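Local coordinates for putative carbohydrate binding protein (Pseudomonas aeruginosa, PDB 3QEC), which probably binds carbohydrate, being linked to heparin and suramin binding, and may act in carbohydrate transport and biofilm formation, at residues Ala58-Phe63 with Thr108-Ser113. Sequence-based numbering, arbitrary orientation.
Sequences AYYAKF and TYYISS
Tyr60 on the helix and Tyr110 on the strand form an oblique aromatic pair, their ring centroids 5.1 Å apart and their planes inclined at 59°. The evidence for apolar packing lies in the atoms that meet: Tyr60 CD2 sits over one face of the Tyr110 ring, displaced toward its rim, 3.6 Å from Tyr110 CG, while Tyr60 CE2 comes equally close to Tyr110 CB, at 3.6 Å. The two side chains run past one another in opposite directions, each reaching beyond the other's root. The CB of Tyr60 points toward the strand, and with CG anti to the carbonyl carbon (chi1 -73°) the ring continues that way, to lie against both Tyr110 and Ser112.

In fold terms, helix 54-63 packs over one face of an antiparallel four-stranded sheet, in which strand 107-120 runs between 46-51 and 125-138. Alternation along the strand turns Tyr110 and Ser112 to the helix, whereas the CB of Ile111 points away from it, its side chain packing on Phe99 and Phe101 of strand 98-104.

Ser112 supplies the polar neighbour. Its OG approaches the Tyr60 ring obliquely, 3.4 Å from Tyr60 CE1, and its CB lies 3.7 Å from Tyr60 OH; these are van der Waals contacts. The hydroxyls bond to neighbouring strands instead, Tyr60 OH with Glu50 OE2 and Ser112 OG with Thr133 OG1, so the phenol's far end is tethered to the sheet. A triethylene glycol molecule, probably from the crystallisation liquor, lies about 4 Å from the Tyr110 side chain (nearest atoms).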
loop_
_atom_site.group_PDB
_atom_site.type_symbol
_atom_site.label_atom_id
_atom_site.label_comp_id
_atom_site.label_asym_id
_atom_site.label_seq_id
_atom_site.Cartn_x
_atom_site.Cartn_y
_atom_site.Cartn_z
ATOM N N ALA A 58 -11.796 -1.614 5.954
ATOM C CA ALA A 58 -12.023 -0.795 7.150
ATOM C C ALA A 58 -10.703 -0.138 7.618
ATOM O O ALA A 58 -10.696 1.043 7.984
ATOM C CB ALA A 58 -12.616 -1.653 8.255
ATOM N N TYR A 59 -9.586 -0.892 7.568
ATOM C CA TYR A 59 -8.273 -0.382 7.971
ATOM C C TYR A 59 -7.792 0.716 7.005
ATOM O O TYR A 59 -7.507 1.835 7.447
ATOM C CB TYR A 59 -7.243 -1.527 8.057
ATOM C CG TYR A 59 -5.891 -1.076 8.563
ATOM C CD1 TYR A 59 -5.618 -1.018 9.930
ATOM C CD2 TYR A 59 -4.892 -0.670 7.677
ATOM C CE1 TYR A 59 -4.373 -0.592 10.403
ATOM C CE2 TYR A 59 -3.656 -0.213 8.140
ATOM C CZ TYR A 59 -3.392 -0.199 9.500
ATOM O OH TYR A 59 -2.169 0.243 9.940
ATOM N N TYR A 60 -7.742 0.402 5.686
ATOM C CA TYR A 60 -7.267 1.321 4.652
ATOM C C TYR A 60 -8.170 2.565 4.480
ATOM O O TYR A 60 -7.669 3.612 4.060
ATOM C CB TYR A 60 -7.038 0.584 3.329
ATOM C CG TYR A 60 -5.796 -0.291 3.376
ATOM C CD1 TYR A 60 -4.572 0.223 3.788
ATOM C CD2 TYR A 60 -5.840 -1.622 2.977
ATOM C CE1 TYR A 60 -3.432 -0.574 3.835
ATOM C CE2 TYR A 60 -4.699 -2.423 2.999
ATOM C CZ TYR A 60 -3.498 -1.894 3.432
ATOM O OH TYR A 60 -2.363 -2.666 3.461
ATOM N N ALA A 61 -9.458 2.490 4.860
ATOM C CA ALA A 61 -10.328 3.665 4.819
ATOM C C ALA A 61 -9.814 4.738 5.785
ATOM O O ALA A 61 -9.766 5.913 5.422
ATOM C CB ALA A 61 -11.760 3.286 5.178
ATOM N N LYS A 62 -9.386 4.331 6.998
ATOM C CA LYS A 62 -8.900 5.282 7.992
ATOM C C LYS A 62 -7.382 5.583 7.833
ATOM O O LYS A 62 -6.998 6.716 8.113
ATOM C CB LYS A 62 -9.226 4.807 9.431
ATOM N N PHE A 63 -6.528 4.621 7.375
ATOM C CA PHE A 63 -5.076 4.881 7.340
ATOM C C PHE A 63 -4.359 4.651 5.995
ATOM O O PHE A 63 -3.142 4.855 5.927
ATOM C CB PHE A 63 -4.362 4.019 8.410
ATOM C CG PHE A 63 -4.986 4.074 9.785
ATOM C CD1 PHE A 63 -4.780 5.172 10.621
ATOM C CD2 PHE A 63 -5.816 3.049 10.230
ATOM C CE1 PHE A 63 -5.389 5.239 11.883
ATOM C CE2 PHE A 63 -6.431 3.120 11.486
ATOM C CZ PHE A 63 -6.211 4.214 12.307
ATOM N N THR A 108 -8.399 -10.363 -5.927
ATOM C CA THR A 108 -8.489 -8.908 -5.763
ATOM C C THR A 108 -7.635 -8.505 -4.573
ATOM O O THR A 108 -7.693 -9.148 -3.525
ATOM C CB THR A 108 -9.944 -8.438 -5.678
ATOM O OG1 THR A 108 -10.690 -9.115 -6.707
ATOM C CG2 THR A 108 -10.066 -6.913 -5.879
ATOM N N TYR A 109 -6.813 -7.465 -4.758
ATOM C CA TYR A 109 -5.829 -7.050 -3.762
ATOM C C TYR A 109 -5.808 -5.574 -3.458
ATOM O O TYR A 109 -6.249 -4.749 -4.268
ATOM C CB TYR A 109 -4.403 -7.397 -4.281
ATOM C CG TYR A 109 -4.166 -8.858 -4.602
ATOM C CD1 TYR A 109 -4.526 -9.388 -5.836
ATOM C CD2 TYR A 109 -3.541 -9.701 -3.685
ATOM C CE1 TYR A 109 -4.324 -10.733 -6.129
ATOM C CE2 TYR A 109 -3.327 -11.047 -3.971
ATOM C CZ TYR A 109 -3.734 -11.561 -5.189
ATOM O OH TYR A 109 -3.534 -12.882 -5.475
ATOM N N TYR A 110 -5.215 -5.246 -2.303
ATOM C CA TYR A 110 -4.810 -3.908 -1.893
ATOM C C TYR A 110 -3.326 -3.859 -2.120
ATOM O O TYR A 110 -2.617 -4.777 -1.699
ATOM C CB TYR A 110 -5.150 -3.567 -0.418
ATOM C CG TYR A 110 -6.597 -3.202 -0.180
ATOM C CD1 TYR A 110 -7.174 -2.100 -0.806
ATOM C CD2 TYR A 110 -7.397 -3.961 0.670
ATOM C CE1 TYR A 110 -8.521 -1.790 -0.624
ATOM C CE2 TYR A 110 -8.752 -3.675 0.837
ATOM C CZ TYR A 110 -9.303 -2.575 0.209
ATOM O OH TYR A 110 -10.632 -2.280 0.404
ATOM N N ILE A 111 -2.856 -2.853 -2.850
ATOM C CA ILE A 111 -1.422 -2.621 -3.070
ATOM C C ILE A 111 -1.161 -1.291 -2.319
ATOM O O ILE A 111 -1.888 -0.315 -2.530
ATOM C CB ILE A 111 -1.012 -2.694 -4.565
ATOM C CG1 ILE A 111 0.526 -2.699 -4.743
ATOM C CG2 ILE A 111 -1.757 -1.668 -5.460
ATOM C CD1 ILE A 111 0.983 -3.192 -6.138
ATOM N N SER A 112 -0.268 -1.318 -1.323
ATOM C CA SER A 112 -0.083 -0.211 -0.391
ATOM C C SER A 112 1.378 0.066 -0.029
ATOM O O SER A 112 2.168 -0.867 0.138
ATOM C CB SER A 112 -0.851 -0.520 0.899
ATOM O OG SER A 112 -0.951 0.603 1.761
ATOM N N SER A 113 1.703 1.360 0.170
ATOM C CA SER A 113 3.035 1.832 0.560
ATOM C C SER A 113 2.958 3.111 1.412
ATOM O O SER A 113 1.889 3.722 1.530
ATOM C CB SER A 113 3.899 2.083 -0.672
ATOM O OG SER A 113 5.272 2.143 -0.317
#